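Local coordinates for protein aldehyde dehydrogenase (Trypanosoma brucei, PDB 5MYP) that probably oxidises aldehydes to carboxylic acids with NAD+ as the electron acceptor, as a glycosomal member of the aldehyde dehydrogenase family, at residues 75-87 against 129-143. Residues are numbered along the deposited sequence; the frame is centred on the assembly and turned at random.
Sequences MEILPLRNEVWHL and YPLLLILQPLLGALA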
ATOM      1  N   MET A  75       9.064  12.033 -24.209  1.00 19.22           N
ATOM      2  CA  MET A  75       8.816  10.917 -23.285  1.00 19.25           C
ATOM      3  C   MET A  75       9.445  11.074 -21.896  1.00 18.23           C
ATOM      4  O   MET A  75       8.931  10.502 -20.934  1.00 17.69           O
ATOM      5  CB  MET A  75       9.290   9.596 -23.909  1.00 20.07           C
ATOM      6  CG  MET A  75       8.591   9.212 -25.211  1.00 21.07           C
ATOM      7  SD  MET A  75       6.800   9.032 -25.090  1.00 22.79           S
ATOM      8  CE  MET A  75       6.659   7.676 -23.932  1.00 22.47           C
ATOM      9  N   GLU A  76      10.545  11.824 -21.789  1.00 17.29           N
ATOM     10  CA  GLU A  76      11.291  11.931 -20.525  1.00 16.84           C
ATOM     11  C   GLU A  76      11.480  13.362 -20.019  1.00 16.69           C
ATOM     12  O   GLU A  76      11.110  13.655 -18.885  1.00 16.28           O
ATOM     13  CB  GLU A  76      12.640  11.218 -20.636  1.00 16.60           C
ATOM     14  CG  GLU A  76      12.510   9.729 -20.926  1.00 16.54           C
ATOM     15  CD  GLU A  76      13.779   8.942 -20.641  1.00 16.17           C
ATOM     16  OE1 GLU A  76      14.127   8.754 -19.456  1.00 16.29           O
ATOM     17  OE2 GLU A  76      14.420   8.516 -21.618  1.00 16.02           O
ATOM     18  N   ILE A  77      12.023  14.249 -20.856  1.00 16.56           N
ATOM     19  CA  ILE A  77      12.417  15.591 -20.407  1.00 16.92           C
ATOM     20  C   ILE A  77      11.200  16.434 -20.021  1.00 16.90           C
ATOM     21  O   ILE A  77      11.149  16.973 -18.917  1.00 16.53           O
ATOM     22  CB  ILE A  77      13.255  16.351 -21.471  1.00 17.23           C
ATOM     23  CG1 ILE A  77      14.530  15.572 -21.853  1.00 17.34           C
ATOM     24  CG2 ILE A  77      13.611  17.759 -20.985  1.00 17.43           C
ATOM     25  CD1 ILE A  77      15.510  15.328 -20.719  1.00 17.51           C
ATOM     26  N   LEU A  78      10.229  16.538 -20.923  1.00 17.12           N
ATOM     27  CA  LEU A  78       9.026  17.343 -20.667  1.00 17.54           C
ATOM     28  C   LEU A  78       8.162  16.825 -19.501  1.00 17.38           C
ATOM     29  O   LEU A  78       7.724  17.626 -18.681  1.00 16.65           O
ATOM     30  CB  LEU A  78       8.181  17.525 -21.944  1.00 18.07           C
ATOM     31  CG  LEU A  78       8.771  18.413 -23.047  1.00 18.47           C
ATOM     32  CD1 LEU A  78       7.871  18.378 -24.276  1.00 18.78           C
ATOM     33  CD2 LEU A  78       8.989  19.845 -22.576  1.00 18.63           C
ATOM     34  N   PRO A  79       7.914  15.497 -19.423  1.00 17.58           N
ATOM     35  CA  PRO A  79       7.217  14.962 -18.238  1.00 17.59           C
ATOM     36  C   PRO A  79       7.924  15.228 -16.905  1.00 17.69           C
ATOM     37  O   PRO A  79       7.256  15.512 -15.914  1.00 17.20           O
ATOM     38  CB  PRO A  79       7.153  13.458 -18.522  1.00 17.60           C
ATOM     39  CG  PRO A  79       7.094  13.379 -19.999  1.00 17.59           C
ATOM     40  CD  PRO A  79       7.982  14.491 -20.498  1.00 17.57           C
ATOM     41  N   LEU A  80       9.255  15.141 -16.889  1.00 18.20           N
ATOM     42  CA  LEU A  80      10.030  15.482 -15.692  1.00 18.61           C
ATOM     43  C   LEU A  80       9.896  16.957 -15.311  1.00 19.30           C
ATOM     44  O   LEU A  80       9.717  17.273 -14.138  1.00 18.67           O
ATOM     45  CB  LEU A  80      11.509  15.111 -15.860  1.00 18.49           C
ATOM     46  CG  LEU A  80      11.841  13.621 -15.734  1.00 18.39           C
ATOM     47  CD1 LEU A  80      13.297  13.388 -16.085  1.00 18.43           C
ATOM     48  CD2 LEU A  80      11.532  13.089 -14.338  1.00 18.51           C
ATOM     49  N   ARG A  81       9.983  17.846 -16.298  1.00 20.39           N
ATOM     50  CA  ARG A  81       9.800  19.285 -16.065  1.00 21.70           C
ATOM     51  C   ARG A  81       8.421  19.581 -15.480  1.00 20.93           C
ATOM     52  O   ARG A  81       8.307  20.309 -14.491  1.00 20.72           O
ATOM     53  CB  ARG A  81       9.998  20.079 -17.361  1.00 23.50           C
ATOM     54  CG  ARG A  81      10.068  21.580 -17.160  1.00 25.26           C
ATOM     55  CD  ARG A  81      10.129  22.308 -18.483  1.00 27.27           C
ATOM     56  NE  ARG A  81       8.812  22.363 -19.118  1.00 28.95           N
ATOM     57  CZ  ARG A  81       8.580  22.761 -20.371  1.00 30.62           C
ATOM     58  NH1 ARG A  81       9.578  23.138 -21.174  1.00 31.39           N
ATOM     59  NH2 ARG A  81       7.330  22.773 -20.833  1.00 31.32           N
ATOM     60  N   ASN A  82       7.387  18.997 -16.080  1.00 20.60           N
ATOM     61  CA  ASN A  82       6.012  19.158 -15.598  1.00 20.67           C
ATOM     62  C   ASN A  82       5.819  18.596 -14.189  1.00 19.91           C
ATOM     63  O   ASN A  82       5.086  19.177 -13.392  1.00 18.86           O
ATOM     64  CB  ASN A  82       5.012  18.502 -16.559  1.00 21.69           C
ATOM     65  CG  ASN A  82       4.973  19.180 -17.924  1.00 22.64           C
ATOM     66  OD1 ASN A  82       5.360  20.340 -18.075  1.00 23.45           O
ATOM     67  ND2 ASN A  82       4.511  18.445 -18.928  1.00 23.61           N
ATOM     68  N   GLU A  83       6.478  17.476 -13.891  1.00 19.24           N
ATOM     69  CA  GLU A  83       6.420  16.866 -12.554  1.00 19.41           C
ATOM     70  C   GLU A  83       7.008  17.787 -11.486  1.00 18.99           C
ATOM     71  O   GLU A  83       6.408  17.957 -10.426  1.00 18.55           O
ATOM     72  CB  GLU A  83       7.157  15.520 -12.535  1.00 19.89           C
ATOM     73  CG  GLU A  83       6.961  14.696 -11.265  1.00 20.33           C
ATOM     74  CD  GLU A  83       5.577  14.083 -11.138  1.00 20.97           C
ATOM     75  OE1 GLU A  83       4.803  14.071 -12.123  1.00 22.41           O
ATOM     76  OE2 GLU A  83       5.259  13.585 -10.038  1.00 21.04           O
ATOM     77  N   VAL A  84       8.168  18.380 -11.761  1.00 19.24           N
ATOM     78  CA  VAL A  84       8.792  19.304 -10.805  1.00 20.04           C
ATOM     79  C   VAL A  84       7.895  20.518 -10.574  1.00 20.35           C
ATOM     80  O   VAL A  84       7.659  20.900  -9.423  1.00 19.83           O
ATOM     81  CB  VAL A  84      10.189  19.807 -11.239  1.00 20.18           C
ATOM     82  CG1 VAL A  84      10.723  20.802 -10.206  1.00 20.54           C
ATOM     83  CG2 VAL A  84      11.177  18.661 -11.386  1.00 20.53           C
ATOM     84  N   TRP A  85       7.408  21.120 -11.657  1.00 21.10           N
ATOM     85  CA  TRP A  85       6.524  22.295 -11.553  1.00 21.94           C
ATOM     86  C   TRP A  85       5.266  21.970 -10.751  1.00 21.52           C
ATOM     87  O   TRP A  85       4.873  22.746  -9.877  1.00 21.00           O
ATOM     88  CB  TRP A  85       6.083  22.818 -12.927  1.00 23.20           C
ATOM     89  CG  TRP A  85       7.121  23.398 -13.825  1.00 24.67           C
ATOM     90  CD1 TRP A  85       8.458  23.525 -13.586  1.00 25.03           C
ATOM     91  CD2 TRP A  85       6.905  23.897 -15.158  1.00 25.66           C
ATOM     92  NE1 TRP A  85       9.083  24.106 -14.670  1.00 25.82           N
ATOM     93  CE2 TRP A  85       8.155  24.336 -15.650  1.00 26.02           C
ATOM     94  CE3 TRP A  85       5.772  24.021 -15.982  1.00 26.27           C
ATOM     95  CZ2 TRP A  85       8.307  24.889 -16.930  1.00 26.54           C
ATOM     96  CZ3 TRP A  85       5.924  24.577 -17.255  1.00 26.52           C
ATOM     97  CH2 TRP A  85       7.184  25.001 -17.714  1.00 26.41           C
ATOM     98  N   HIS A  86       4.652  20.816 -11.039  1.00 21.03           N
ATOM     99  CA  HIS A  86       3.496  20.335 -10.286  1.00 21.11           C
ATOM    100  C   HIS A  86       3.801  20.244  -8.790  1.00 19.92           C
ATOM    101  O   HIS A  86       3.055  20.778  -7.973  1.00 19.18           O
ATOM    102  CB  HIS A  86       3.047  18.962 -10.813  1.00 22.59           C
ATOM    103  CG  HIS A  86       1.911  18.356 -10.050  1.00 23.95           C
ATOM    104  ND1 HIS A  86       0.635  18.269 -10.563  1.00 25.41           N
ATOM    105  CD2 HIS A  86       1.857  17.811  -8.810  1.00 24.78           C
ATOM    106  CE1 HIS A  86      -0.157  17.700  -9.670  1.00 25.75           C
ATOM    107  NE2 HIS A  86       0.561  17.413  -8.599  1.00 25.46           N
ATOM    108  N   LEU A  87       4.893  19.567  -8.443  1.00 18.88           N
ATOM    109  CA  LEU A  87       5.235  19.322  -7.036  1.00 18.62           C
ATOM    110  C   LEU A  87       5.568  20.606  -6.270  1.00 18.76           C
ATOM    111  O   LEU A  87       5.140  20.759  -5.126  1.00 18.15           O
ATOM    112  CB  LEU A  87       6.371  18.288  -6.910  1.00 18.19           C
ATOM    113  CG  LEU A  87       5.968  16.852  -7.296  1.00 18.09           C
ATOM    114  CD1 LEU A  87       7.193  15.955  -7.366  1.00 18.10           C
ATOM    115  CD2 LEU A  87       4.933  16.271  -6.338  1.00 17.99           C
ATOM    116  N   TYR A 129      13.423   3.800 -19.980  1.00 16.18           N
ATOM    117  CA  TYR A 129      13.368   5.264 -19.887  1.00 16.12           C
ATOM    118  C   TYR A 129      14.182   5.629 -18.648  1.00 16.00           C
ATOM    119  O   TYR A 129      13.627   5.856 -17.575  1.00 15.87           O
ATOM    120  CB  TYR A 129      11.926   5.762 -19.812  1.00 16.32           C
ATOM    121  CG  TYR A 129      11.147   5.431 -21.063  1.00 16.51           C
ATOM    122  CD1 TYR A 129      11.149   6.290 -22.166  1.00 16.53           C
ATOM    123  CD2 TYR A 129      10.438   4.242 -21.160  1.00 16.64           C
ATOM    124  CE1 TYR A 129      10.448   5.973 -23.320  1.00 16.73           C
ATOM    125  CE2 TYR A 129       9.734   3.914 -22.308  1.00 16.64           C
ATOM    126  CZ  TYR A 129       9.736   4.777 -23.385  1.00 16.78           C
ATOM    127  OH  TYR A 129       9.033   4.441 -24.524  1.00 17.02           O
ATOM    128  N   PRO A 130      15.521   5.646 -18.796  1.00 16.21           N
ATOM    129  CA  PRO A 130      16.416   5.619 -17.642  1.00 16.37           C
ATOM    130  C   PRO A 130      16.514   6.913 -16.838  1.00 16.50           C
ATOM    131  O   PRO A 130      16.997   6.864 -15.707  1.00 17.15           O
ATOM    132  CB  PRO A 130      17.768   5.252 -18.260  1.00 16.36           C
ATOM    133  CG  PRO A 130      17.700   5.792 -19.647  1.00 16.16           C
ATOM    134  CD  PRO A 130      16.269   5.685 -20.070  1.00 16.14           C
ATOM    135  N   LEU A 131      16.083   8.044 -17.401  1.00 16.53           N
ATOM    136  CA  LEU A 131      16.041   9.301 -16.653  1.00 16.53           C
ATOM    137  C   LEU A 131      14.681   9.476 -15.976  1.00 16.33           C
ATOM    138  O   LEU A 131      14.614   9.733 -14.775  1.00 16.09           O
ATOM    139  CB  LEU A 131      16.344  10.491 -17.569  1.00 16.83           C
ATOM    140  CG  LEU A 131      16.607  11.829 -16.866  1.00 16.92           C
ATOM    141  CD1 LEU A 131      17.839  11.743 -15.976  1.00 17.05           C
ATOM    142  CD2 LEU A 131      16.738  12.955 -17.885  1.00 17.02           C
ATOM    143  N   LEU A 132      13.607   9.330 -16.750  1.00 16.24           N
ATOM    144  CA  LEU A 132      12.239   9.459 -16.231  1.00 16.17           C
ATOM    145  C   LEU A 132      11.976   8.540 -15.041  1.00 16.16           C
ATOM    146  O   LEU A 132      11.496   8.987 -14.001  1.00 15.45           O
ATOM    147  CB  LEU A 132      11.217   9.147 -17.328  1.00 16.40           C
ATOM    148  CG  LEU A 132       9.734   9.285 -16.968  1.00 16.36           C
ATOM    149  CD1 LEU A 132       9.375  10.747 -16.782  1.00 16.46           C
ATOM    150  CD2 LEU A 132       8.858   8.633 -18.031  1.00 16.46           C
ATOM    151  N   LEU A 133      12.307   7.262 -15.197  1.00 16.37           N
ATOM    152  CA  LEU A 133      11.909   6.249 -14.218  1.00 16.91           C
ATOM    153  C   LEU A 133      12.857   6.114 -13.022  1.00 17.28           C
ATOM    154  O   LEU A 133      12.643   5.256 -12.161  1.00 18.10           O
ATOM    155  CB  LEU A 133      11.679   4.905 -14.922  1.00 17.10           C
ATOM    156  CG  LEU A 133      10.604   4.959 -16.018  1.00 17.09           C
ATOM    157  CD1 LEU A 133      10.454   3.603 -16.690  1.00 17.41           C
ATOM    158  CD2 LEU A 133       9.259   5.435 -15.483  1.00 17.37           C
ATOM    159  N   ILE A 134      13.895   6.954 -12.966  1.00 17.09           N
ATOM    160  CA  ILE A 134      14.681   7.152 -11.742  1.00 17.14           C
ATOM    161  C   ILE A 134      14.344   8.511 -11.087  1.00 16.43           C
ATOM    162  O   ILE A 134      14.140   8.570  -9.870  1.00 15.81           O
ATOM    163  CB  ILE A 134      16.207   6.943 -11.998  1.00 17.80           C
ATOM    164  CG1 ILE A 134      16.951   6.636 -10.692  1.00 18.51           C
ATOM    165  CG2 ILE A 134      16.850   8.123 -12.710  1.00 17.98           C
ATOM    166  CD1 ILE A 134      16.885   5.186 -10.273  1.00 18.60           C
ATOM    167  N   LEU A 135      14.250   9.584 -11.880  1.00 15.87           N
ATOM    168  CA  LEU A 135      13.983  10.924 -11.329  1.00 15.54           C
ATOM    169  C   LEU A 135      12.528  11.189 -10.943  1.00 15.08           C
ATOM    170  O   LEU A 135      12.285  11.884  -9.955  1.00 14.91           O
ATOM    171  CB  LEU A 135      14.475  12.035 -12.273  1.00 15.75           C
ATOM    172  CG  LEU A 135      15.986  12.209 -12.470  1.00 16.10           C
ATOM    173  CD1 LEU A 135      16.252  13.503 -13.240  1.00 16.39           C
ATOM    174  CD2 LEU A 135      16.731  12.226 -11.142  1.00 16.21           C
ATOM    175  N   GLN A 136      11.564  10.667 -11.703  1.00 14.70           N
ATOM    176  CA  GLN A 136      10.147  10.940 -11.395  1.00 14.53           C
ATOM    177  C   GLN A 136       9.745  10.434  -9.997  1.00 13.90           C
ATOM    178  O   GLN A 136       9.146  11.195  -9.238  1.00 13.86           O
ATOM    179  CB  GLN A 136       9.195  10.434 -12.494  1.00 14.98           C
ATOM    180  CG  GLN A 136       7.752  10.884 -12.299  1.00 15.45           C
ATOM    181  CD  GLN A 136       6.884  10.723 -13.532  1.00 15.75           C
ATOM    182  OE1 GLN A 136       7.107   9.849 -14.361  1.00 16.73           O
ATOM    183  NE2 GLN A 136       5.830  11.515 -13.608  1.00 16.36           N
ATOM    184  N   PRO A 137      10.100   9.178  -9.638  1.00 13.16           N
ATOM    185  CA  PRO A 137       9.873   8.730  -8.252  1.00 12.91           C
ATOM    186  C   PRO A 137      10.648   9.541  -7.206  1.00 12.45           C
ATOM    187  O   PRO A 137      10.097   9.875  -6.161  1.00 12.38           O
ATOM    188  CB  PRO A 137      10.368   7.273  -8.254  1.00 12.92           C
ATOM    189  CG  PRO A 137      10.359   6.857  -9.679  1.00 13.02           C
ATOM    190  CD  PRO A 137      10.642   8.092 -10.475  1.00 13.15           C
ATOM    191  N   LEU A 138      11.916   9.842  -7.496  1.00 12.06           N
ATOM    192  CA  LEU A 138      12.757  10.632  -6.593  1.00 11.79           C
ATOM    193  C   LEU A 138      12.135  11.993  -6.261  1.00 11.70           C
ATOM    194  O   LEU A 138      12.080  12.377  -5.095  1.00 11.51           O
ATOM    195  CB  LEU A 138      14.156  10.827  -7.188  1.00 11.75           C
ATOM    196  CG  LEU A 138      15.149  11.657  -6.367  1.00 11.72           C
ATOM    197  CD1 LEU A 138      15.415  11.000  -5.016  1.00 11.74           C
ATOM    198  CD2 LEU A 138      16.438  11.861  -7.145  1.00 11.67           C
ATOM    199  N   LEU A 139      11.670  12.710  -7.285  1.00 11.67           N
ATOM    200  CA  LEU A 139      11.037  14.023  -7.088  1.00 11.78           C
ATOM    201  C   LEU A 139       9.893  13.941  -6.076  1.00 11.54           C
ATOM    202  O   LEU A 139       9.802  14.765  -5.165  1.00 11.36           O
ATOM    203  CB  LEU A 139      10.520  14.585  -8.413  1.00 12.20           C
ATOM    204  CG  LEU A 139      11.578  15.026  -9.422  1.00 12.46           C
ATOM    205  CD1 LEU A 139      10.952  15.222 -10.793  1.00 12.69           C
ATOM    206  CD2 LEU A 139      12.273  16.292  -8.948  1.00 12.80           C
ATOM    207  N   GLY A 140       9.048  12.926  -6.238  1.00 11.13           N
ATOM    208  CA  GLY A 140       7.958  12.659  -5.308  1.00 10.96           C
ATOM    209  C   GLY A 140       8.405  12.366  -3.884  1.00 10.63           C
ATOM    210  O   GLY A 140       7.829  12.888  -2.934  1.00 10.44           O
ATOM    211  N   ALA A 141       9.429  11.527  -3.743  1.00 10.48           N
ATOM    212  CA  ALA A 141       9.966  11.176  -2.421  1.00 10.34           C
ATOM    213  C   ALA A 141      10.518  12.403  -1.686  1.00 10.21           C
ATOM    214  O   ALA A 141      10.300  12.560  -0.489  1.00 10.11           O
ATOM    215  CB  ALA A 141      11.041  10.102  -2.545  1.00 10.32           C
ATOM    216  N   LEU A 142      11.211  13.274  -2.421  1.00 10.12           N
ATOM    217  CA  LEU A 142      11.788  14.487  -1.842  1.00 10.07           C
ATOM    218  C   LEU A 142      10.725  15.550  -1.538  1.00 10.05           C
ATOM    219  O   LEU A 142      10.847  16.284  -0.552  1.00  9.71           O
ATOM    220  CB  LEU A 142      12.872  15.053  -2.761  1.00 10.11           C
ATOM    221  CG  LEU A 142      14.077  14.128  -2.991  1.00 10.13           C
ATOM    222  CD1 LEU A 142      14.957  14.632  -4.118  1.00 10.12           C
ATOM    223  CD2 LEU A 142      14.887  13.941  -1.712  1.00 10.15           C
ATOM    224  N   ALA A 143       9.679  15.615  -2.365  1.00 10.10           N
ATOM    225  CA  ALA A 143       8.531  16.500  -2.104  1.00 10.26           C
ATOM    226  C   ALA A 143       7.830  16.177  -0.778  1.00 10.40           C
ATOM    227  O   ALA A 143       7.334  17.086  -0.097  1.00 10.27           O
ATOM    228  CB  ALA A 143       7.534  16.430  -3.257  1.00 10.35           C
TER
HETATM  229  O   HOH W   1       6.800  12.038  -8.546  1.00 12.47           O
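Glu76 receives two N-H groups from the 131-132 backbone through one carboxylate oxygen. Its OE1 accepts from Leu132 N at 2.8 Å, a nearly straight bond (175°) on the lone pair anti to the other oxygen. The bond from Leu131 N to the same OE1, 2.9 Å, is more bent and lies close to the C-O axis. Two amide N-H groups would probably stabilise its negative charge, as would Arg67, which forms a salt bridge with OE2.

The second polar pair lies one helical turn beyond Leu80. Gln136 NE2 donates to Glu83 OE1 at 3.1 Å, with the acceptor near the amide plane but the donor above the carboxylate plane. Glu83 OE2 accepts from Gly446 N and from a water that also donates to Gln136 O, so both carboxylate oxygens are engaged.

Between and beyond these bonds the packing is largely apolar, with knobs-into-holes fits. Leu80 fits among Leu132, Leu135, Gln136 and Leu139, its CD2 lying 3.7 Å from Leu135 CB. Reciprocally, Leu139 enters the hole of Leu80, Glu83, Val84 and Leu87; Val84 CG2 to Leu139 CD1, 3.5 Å, is tight. At the other end, Met75 CB meets Tyr129 CE1 at 3.8 Å.

The segment axes run almost parallel (5°), 10.0 Å apart at closest approach. Helix 54-65 packs on Glu76, Ile77 and Leu131, and helix 36-52 on Val84; Tyr129 OH is hydrogen-bonded to Thr258 OG1, beside the predicted catalytic Cys259. Helix 132-143 connects the parallel neighbouring strands 110-124 and 147-151, a beta-alpha-beta crossover, with helix 69-95 alongside; Ile134 and Leu138 seat it on strand 147-151.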